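Local coordinates for motility protein B (Helicobacter pylori, PDB 3S0Y), which probably forms, together with MotA, the stator of the flagellar motor and may fasten the torque-generating machinery to the cell wall, at residues E41-E46 / L54-N59; D73-I78 / M125-Q130; K111-L116 / Y143-P148. All blocks are in the same frame, centred on the assembly; numbering follows the deposited sequence.

In the fold
Interaction 1 pairs the two strands of the hairpin 43-48 and 51-56 in the OmpA-like sheet. Interaction 2 packs the start of helix 75-86 against the end of helix 113-130. Interaction 3 lies at the other end of that second helix, where a sulfate ion is bound. Interactions 1 and 2 have centres about 15 Å apart and touch: Asn59 O meets Met74 CE at 3.2 Å. The centre of interaction 3 is about 18 Å from that of interaction 1 and about 22 Å from that of interaction 2, and it touches neither. Interactions 2 and 3 share helix 113-130, and both reach the second subunit.

Interaction 1. Residues E41-E46 / L54-N59; sequences EGSVLE and LKLPSN
Lys55 lays its aliphatic chain over Val44, with CB 3.7 Å and CD 3.8 Å from Val44 CG2. Val44 and Ser43 are modelled in two conformers, and their distances hold for one of them. The two side chains cross at a slant on the same face of the sheet. Beyond CG the lysine is extended, and this carries NZ along to Glu46. There it forms a salt bridge, with NZ 3.0 Å from Glu46 OE1; its hydrogen-bond geometry is weak. Glu46 is also stretched out, with CG anti to the backbone N (chi1 -177°). Glu31 on the neighbouring strand 31-36 makes a second, long and weak ion pair with the lysine.

Beneath these side chains the backbones form an antiparallel hydrogen-bonded pair at Val44 and Lys55. Lys55 N donates to Val44 O at 2.8 Å in a nearly straight bond (175°). Val44 N returns a bond of 3.1 Å to Lys55 O. Leu45 and Leu54 make the next, non-hydrogen-bonded pair, with their side chains on the opposite face. Leu54 CD1 lies near Val44 O.

Toward the corner at Gly42 the contact changes character. Leu56 CD2 approaches Ser43 OG to 3.3 Å, and Pro57 CG lies 3.6 Å from Gly42 O. Pro57 also rests on Met159 of helix 155-161.

This is the hairpin of strands 43-48 and 51-56 in the mixed sheet of the OmpA-like domain. Strand 31-36 flanks it on one side and strand 164-169 on the other. The chemistry is uneven. Backbone bonds hold the middle, and a partly exposed ion pair joins Glu46 to Lys55. At the other end, in the conformer described, the buried Ser43 OG has no hydrogen-bond partner, which remains doubtful because a second conformer is modelled.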
# COMPACT_ATOMS: atom_id res chain seq x y z
N GLU A 41 -11.86 -10.82 16.41
CA GLU A 41 -10.97 -10.27 17.45
C GLU A 41 -9.47 -10.28 17.07
O GLU A 41 -8.98 -11.16 16.37
CB GLU A 41 -11.19 -11.06 18.75
CG GLU A 41 -10.45 -10.60 20.01
CD GLU A 41 -11.28 -9.73 20.96
OE1 GLU A 41 -12.53 -9.65 20.83
OE2 GLU A 41 -10.67 -9.11 21.87
N GLY A 42 -8.75 -9.29 17.59
CA GLY A 42 -7.37 -9.04 17.22
C GLY A 42 -7.21 -8.02 16.09
O GLY A 42 -6.08 -7.63 15.77
N SER A 43 -8.31 -7.59 15.47
CA SER A 43 -8.21 -6.54 14.45
C SER A 43 -7.98 -5.18 15.12
O SER A 43 -8.46 -4.96 16.25
CB SER A 43 -9.46 -6.48 13.59
OG SER A 43 -9.66 -7.71 12.91
N VAL A 44 -7.26 -4.29 14.44
CA VAL A 44 -7.12 -2.91 14.88
C VAL A 44 -7.46 -1.93 13.76
O VAL A 44 -7.33 -2.24 12.58
CB VAL A 44 -5.71 -2.58 15.44
CG1 VAL A 44 -5.45 -3.37 16.72
CG2 VAL A 44 -4.63 -2.86 14.42
N LEU A 45 -7.95 -0.76 14.17
CA LEU A 45 -8.21 0.35 13.27
C LEU A 45 -7.18 1.43 13.59
O LEU A 45 -7.09 1.86 14.73
CB LEU A 45 -9.61 0.90 13.47
CG LEU A 45 -9.99 2.14 12.65
CD1 LEU A 45 -10.05 1.79 11.20
CD2 LEU A 45 -11.32 2.77 13.17
N GLU A 46 -6.39 1.81 12.60
CA GLU A 46 -5.37 2.84 12.78
C GLU A 46 -5.70 4.06 11.96
O GLU A 46 -6.08 3.94 10.78
CB GLU A 46 -3.99 2.32 12.36
CG GLU A 46 -2.85 3.34 12.60
CD GLU A 46 -1.46 2.88 12.15
OE1 GLU A 46 -1.36 1.87 11.42
OE2 GLU A 46 -0.46 3.56 12.51
N LEU A 54 -7.52 -0.51 8.37
CA LEU A 54 -8.06 -1.64 9.11
C LEU A 54 -7.09 -2.81 8.97
O LEU A 54 -6.82 -3.27 7.86
CB LEU A 54 -9.45 -2.01 8.60
CG LEU A 54 -10.17 -3.14 9.34
CD1 LEU A 54 -10.42 -2.75 10.84
CD2 LEU A 54 -11.50 -3.54 8.63
N LYS A 55 -6.54 -3.27 10.09
CA LYS A 55 -5.57 -4.36 10.08
C LYS A 55 -6.20 -5.65 10.61
O LYS A 55 -6.73 -5.68 11.71
CB LYS A 55 -4.35 -4.02 10.94
CG LYS A 55 -3.72 -2.69 10.61
CD LYS A 55 -2.42 -2.53 11.36
CE LYS A 55 -1.93 -1.13 11.23
NZ LYS A 55 -0.55 -0.94 11.82
N LEU A 56 -6.12 -6.69 9.79
CA LEU A 56 -6.74 -7.98 10.03
C LEU A 56 -5.67 -9.06 10.16
O LEU A 56 -4.95 -9.32 9.21
CB LEU A 56 -7.64 -8.35 8.87
CG LEU A 56 -8.62 -7.18 8.54
CD1 LEU A 56 -9.25 -7.39 7.16
CD2 LEU A 56 -9.65 -7.02 9.68
N PRO A 57 -5.58 -9.70 11.32
CA PRO A 57 -4.66 -10.83 11.43
C PRO A 57 -5.04 -11.95 10.48
O PRO A 57 -6.20 -12.12 10.13
CB PRO A 57 -4.77 -11.26 12.89
CG PRO A 57 -5.80 -10.40 13.53
CD PRO A 57 -6.40 -9.49 12.52
N SER A 58 -4.03 -12.66 10.01
CA SER A 58 -4.18 -13.72 9.01
C SER A 58 -5.34 -14.64 9.27
O SER A 58 -6.08 -15.01 8.35
CB SER A 58 -2.90 -14.55 8.97
OG SER A 58 -3.00 -15.58 7.98
N ASN A 59 -5.45 -15.06 10.53
CA ASN A 59 -6.42 -16.06 10.95
C ASN A 59 -7.88 -15.62 10.88
O ASN A 59 -8.77 -16.47 10.88
CB ASN A 59 -6.08 -16.57 12.37
CG ASN A 59 -6.11 -15.46 13.39
OD1 ASN A 59 -5.24 -14.55 13.39
ND2 ASN A 59 -7.11 -15.49 14.25

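Interaction 2. Residues D73-I78 / M125-Q130; sequences DMMLYI and MKVLIQ
Between the two segments, the CA atoms of Ile78 and Leu128 are the nearest pair, 6.4 Å apart. Ile78 points toward the other segment, and its CG2 methyl does most of the touching. CG2 meets Val127 CG1 at 3.6 Å and Leu128 CD2 at the same 3.6 Å, so one methyl fits against two residues of the opposite helix. The isoleucine lies roughly at right angles to both. Its CD1 also reaches Val127 CG1, at 3.9 Å.

Val127 directs CG1 into the contact by setting it anti to its own backbone N (chi1 177°). This one methyl therefore meets CG2 and CD1 of Ile78 as well as the sulfur of Met75. Met75 comes in from one turn earlier on its helix. Its CB does not aim at the partner, but the chain bends at both chi2 and chi3 and brings the thioether across. SD then lies 3.9 Å from Val127 CG1. The terminal CE meets Gln130 NE2 at 4.1 Å, where the two chains cross at about a right angle. Gln130 is exposed in the assembly, so this is the outer side of the contact, though a crystal neighbour also touches it.

No hydrogen bond links the two segments. Their cohesion is apolar packing, buried around Ile78, Val127 and Leu128.

The contact joins the first turn of helix 75-86 to the last turns of helix 113-130 in the OmpA-like domain. Leu128 also packs on Ile81, Ala82 and Ile85, further along helix 75-86. It also touches Leu138 of strand 138-142, while Ile78 reaches Leu61 in a loop. On another side of helix 113-130, Met125 and Ile129 pack on Tyr114 of the second subunit.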
# COMPACT_ATOMS: atom_id res chain seq x y z
N ASP A 73 -15.46 -20.08 6.99
CA ASP A 73 -16.05 -19.61 8.25
C ASP A 73 -15.91 -18.12 8.46
O ASP A 73 -16.62 -17.55 9.29
CB ASP A 73 -15.42 -20.33 9.45
CG ASP A 73 -15.69 -21.82 9.45
OD1 ASP A 73 -15.24 -22.50 10.39
OD2 ASP A 73 -16.35 -22.31 8.51
N MET A 74 -14.98 -17.49 7.74
CA MET A 74 -14.70 -16.07 7.88
C MET A 74 -15.35 -15.20 6.80
O MET A 74 -15.17 -13.99 6.80
CB MET A 74 -13.19 -15.87 7.84
CG MET A 74 -12.42 -16.72 8.86
SD MET A 74 -12.82 -16.22 10.56
CE MET A 74 -11.79 -17.35 11.51
N MET A 75 -16.07 -15.81 5.86
CA MET A 75 -16.76 -15.06 4.81
C MET A 75 -17.60 -13.94 5.42
O MET A 75 -17.68 -12.86 4.87
CB MET A 75 -17.63 -15.98 3.94
CG MET A 75 -16.87 -16.82 2.93
SD MET A 75 -16.21 -15.90 1.51
CE MET A 75 -17.61 -15.90 0.39
N LEU A 76 -18.21 -14.19 6.58
CA LEU A 76 -19.05 -13.19 7.22
C LEU A 76 -18.27 -11.98 7.76
O LEU A 76 -18.84 -10.90 7.89
CB LEU A 76 -19.92 -13.82 8.31
CG LEU A 76 -21.31 -13.20 8.56
CD1 LEU A 76 -21.68 -12.07 7.57
CD2 LEU A 76 -22.40 -14.29 8.56
N TYR A 77 -16.97 -12.11 8.04
CA TYR A 77 -16.18 -10.94 8.42
C TYR A 77 -15.97 -10.05 7.21
O TYR A 77 -16.07 -8.83 7.31
CB TYR A 77 -14.81 -11.29 9.04
CG TYR A 77 -14.91 -12.07 10.34
CD1 TYR A 77 -16.04 -11.96 11.17
CD2 TYR A 77 -13.87 -12.90 10.75
CE1 TYR A 77 -16.12 -12.68 12.37
CE2 TYR A 77 -13.95 -13.61 11.95
CZ TYR A 77 -15.07 -13.50 12.75
OH TYR A 77 -15.15 -14.22 13.92
N ILE A 78 -15.71 -10.64 6.06
CA ILE A 78 -15.54 -9.83 4.88
C ILE A 78 -16.86 -9.17 4.51
O ILE A 78 -16.87 -8.01 4.15
CB ILE A 78 -14.89 -10.60 3.71
CG1 ILE A 78 -13.53 -11.17 4.15
CG2 ILE A 78 -14.70 -9.64 2.53
CD1 ILE A 78 -13.13 -12.48 3.49
N MET A 125 -9.98 -8.74 -1.95
CA MET A 125 -10.62 -7.80 -2.86
C MET A 125 -11.77 -8.45 -3.61
O MET A 125 -12.86 -7.88 -3.67
CB MET A 125 -9.59 -7.22 -3.85
CG MET A 125 -10.12 -6.02 -4.67
SD MET A 125 -9.03 -5.67 -6.08
CE MET A 125 -9.34 -7.11 -7.08
N LYS A 126 -11.55 -9.65 -4.15
CA LYS A 126 -12.58 -10.32 -4.94
C LYS A 126 -13.77 -10.67 -4.06
O LYS A 126 -14.92 -10.56 -4.51
CB LYS A 126 -12.02 -11.51 -5.68
CG LYS A 126 -11.00 -11.10 -6.77
CD LYS A 126 -11.68 -10.60 -8.05
CE LYS A 126 -12.17 -11.78 -8.90
NZ LYS A 126 -12.84 -11.35 -10.16
N VAL A 127 -13.53 -11.10 -2.81
CA VAL A 127 -14.65 -11.38 -1.90
C VAL A 127 -15.43 -10.10 -1.53
O VAL A 127 -16.66 -10.14 -1.39
CB VAL A 127 -14.22 -12.14 -0.64
CG1 VAL A 127 -15.41 -12.33 0.29
CG2 VAL A 127 -13.58 -13.47 -1.05
N LEU A 128 -14.73 -8.98 -1.36
CA LEU A 128 -15.42 -7.71 -1.15
C LEU A 128 -16.34 -7.39 -2.34
O LEU A 128 -17.47 -6.85 -2.20
CB LEU A 128 -14.40 -6.58 -0.96
CG LEU A 128 -13.69 -6.52 0.40
CD1 LEU A 128 -12.52 -5.49 0.38
CD2 LEU A 128 -14.69 -6.18 1.54
N ILE A 129 -15.86 -7.71 -3.54
CA ILE A 129 -16.65 -7.50 -4.75
C ILE A 129 -17.86 -8.43 -4.75
O ILE A 129 -18.97 -8.02 -5.07
CB ILE A 129 -15.79 -7.65 -6.01
CG1 ILE A 129 -14.81 -6.48 -6.07
CG2 ILE A 129 -16.70 -7.66 -7.28
CD1 ILE A 129 -13.70 -6.63 -7.07
N GLN A 130 -17.66 -9.67 -4.35
CA GLN A 130 -18.78 -10.60 -4.24
C GLN A 130 -19.88 -10.02 -3.35
O GLN A 130 -21.07 -10.17 -3.62
CB GLN A 130 -18.31 -11.93 -3.65
CG GLN A 130 -17.64 -12.89 -4.62
CD GLN A 130 -17.26 -14.15 -3.93
OE1 GLN A 130 -17.86 -15.23 -4.15
NE2 GLN A 130 -16.30 -14.05 -3.05

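Interaction 3. Residues K111-L116 / Y143-P148; sequences KSHYEL and YGSTNP. With SO4 (sulfate ion), chain C.
A water molecule bridges His113 and Ser145, lying 2.7 Å from His113 ND1 and donating to Ser145 OG at 2.9 Å. It also lies against O1 of a bound sulfate ion, at a doubtfully short distance. Ser145 holds OG between its backbone N and carbonyl carbon (chi1 67°), and its CB packs on His113 CB at 4.1 Å. The far imidazole nitrogen, NE2, is hydrogen-bonded to Thr103 O.

The sulfate sits at the N-terminus of helix 113-130. His113 N donates to sulfate O3 at 2.9 Å in a nearly straight bond (172°), and His113 ND1 adds a weak one to the same oxygen. Donation by both nitrogens would be consistent with a protonated imidazole. Tyr114 N binds sulfate O4 at 2.9 Å. The next amide is capped instead by the N-cap residue: Glu115 N donates to Ser112 OG at 2.9 Å. The helix N-terminus, with its partial positive charge, would favour an anion; this one is probably from the crystallisation liquor.

The helix belongs to a beta-alpha-beta crossover between the parallel strands 93-98 and 138-142. The loop leaving the second strand makes a type II' turn from Tyr143 to Thr146. Gly144 there has a positive phi (56°) and no side chain, so the Tyr114 ring lies obliquely against it, with CD1 3.6 Å from Gly144 N and CE1 3.7 Å from Tyr143 O. Tyr143 stacks on Phe99.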
# COMPACT_ATOMS: atom_id res chain seq x y z
N LYS A 111 6.03 -18.74 -5.72
CA LYS A 111 7.46 -18.63 -6.03
C LYS A 111 8.13 -17.49 -5.27
O LYS A 111 9.33 -17.38 -5.32
CB LYS A 111 7.70 -18.38 -7.52
CG LYS A 111 7.09 -19.40 -8.48
CD LYS A 111 6.87 -18.77 -9.89
CE LYS A 111 5.67 -17.82 -9.86
NZ LYS A 111 5.23 -17.24 -11.15
N SER A 112 7.35 -16.62 -4.64
CA SER A 112 7.92 -15.47 -3.93
C SER A 112 6.94 -15.00 -2.90
O SER A 112 5.74 -15.21 -3.04
CB SER A 112 8.23 -14.33 -4.88
OG SER A 112 7.07 -13.61 -5.27
N HIS A 113 7.45 -14.30 -1.89
CA HIS A 113 6.57 -13.69 -0.90
C HIS A 113 5.77 -12.57 -1.50
O HIS A 113 4.62 -12.37 -1.13
CB HIS A 113 7.35 -13.24 0.32
CG HIS A 113 7.98 -14.38 1.07
ND1 HIS A 113 9.33 -14.67 0.99
CD2 HIS A 113 7.44 -15.33 1.87
CE1 HIS A 113 9.59 -15.73 1.73
NE2 HIS A 113 8.46 -16.16 2.26
N TYR A 114 6.34 -11.83 -2.45
CA TYR A 114 5.54 -10.81 -3.16
C TYR A 114 4.32 -11.43 -3.83
O TYR A 114 3.22 -10.86 -3.77
CB TYR A 114 6.35 -10.11 -4.22
CG TYR A 114 7.32 -9.12 -3.69
CD1 TYR A 114 6.91 -8.00 -2.98
CD2 TYR A 114 8.67 -9.28 -3.95
CE1 TYR A 114 7.86 -7.10 -2.50
CE2 TYR A 114 9.58 -8.42 -3.49
CZ TYR A 114 9.19 -7.34 -2.78
OH TYR A 114 10.21 -6.53 -2.39
N GLU A 115 4.51 -12.58 -4.47
CA GLU A 115 3.44 -13.30 -5.13
C GLU A 115 2.38 -13.75 -4.13
O GLU A 115 1.20 -13.54 -4.38
CB GLU A 115 3.95 -14.49 -5.96
CG GLU A 115 2.89 -15.17 -6.82
CD GLU A 115 3.44 -16.38 -7.56
OE1 GLU A 115 4.08 -17.23 -6.91
OE2 GLU A 115 3.27 -16.47 -8.81
N LEU A 116 2.80 -14.36 -3.02
CA LEU A 116 1.87 -14.84 -2.02
C LEU A 116 1.02 -13.68 -1.48
O LEU A 116 -0.24 -13.77 -1.43
CB LEU A 116 2.62 -15.56 -0.89
CG LEU A 116 1.77 -15.95 0.32
CD1 LEU A 116 0.56 -16.85 -0.12
CD2 LEU A 116 2.65 -16.62 1.40
N TYR A 143 3.26 -6.09 -0.41
CA TYR A 143 4.45 -5.57 0.28
C TYR A 143 5.48 -6.70 0.45
O TYR A 143 6.59 -6.45 0.93
CB TYR A 143 4.05 -4.97 1.65
CG TYR A 143 3.31 -3.66 1.49
CD1 TYR A 143 3.93 -2.44 1.77
CD2 TYR A 143 2.01 -3.63 1.02
CE1 TYR A 143 3.28 -1.23 1.58
CE2 TYR A 143 1.34 -2.41 0.81
CZ TYR A 143 1.98 -1.22 1.13
OH TYR A 143 1.35 -0.01 0.94
N GLY A 144 5.10 -7.92 0.09
CA GLY A 144 5.95 -9.09 0.34
C GLY A 144 6.27 -9.19 1.83
O GLY A 144 5.40 -8.93 2.70
N SER A 145 7.52 -9.52 2.13
CA SER A 145 7.96 -9.81 3.50
C SER A 145 8.68 -8.69 4.27
O SER A 145 9.21 -8.95 5.34
CB SER A 145 8.90 -11.03 3.47
OG SER A 145 10.11 -10.73 2.80
N THR A 146 8.76 -7.49 3.74
CA THR A 146 9.69 -6.51 4.34
C THR A 146 9.09 -5.39 5.19
O THR A 146 9.81 -4.44 5.56
CB THR A 146 10.61 -5.90 3.30
OG1 THR A 146 9.89 -5.67 2.09
CG2 THR A 146 11.88 -6.83 3.07
N ASN A 147 7.81 -5.51 5.53
CA ASN A 147 7.22 -4.58 6.49
C ASN A 147 6.60 -5.33 7.67
O ASN A 147 5.37 -5.32 7.85
CB ASN A 147 6.21 -3.69 5.77
CG ASN A 147 6.87 -2.91 4.66
OD1 ASN A 147 7.54 -1.90 4.91
ND2 ASN A 147 6.77 -3.42 3.44
N PRO A 148 7.45 -5.98 8.48
CA PRO A 148 6.98 -6.76 9.63
C PRO A 148 6.41 -5.85 10.71
O PRO A 148 6.74 -4.66 10.75
CB PRO A 148 8.27 -7.43 10.11
CG PRO A 148 9.30 -6.45 9.80
CD PRO A 148 8.92 -5.95 8.43
S SO4 C . 10.53 -12.51 -2.28
O1 SO4 C . 11.55 -11.95 -1.39
O2 SO4 C . 11.13 -12.48 -3.61
O3 SO4 C . 10.28 -13.92 -1.94
O4 SO4 C . 9.28 -11.74 -2.23
O HOH W 1 11.15 -12.73 0.92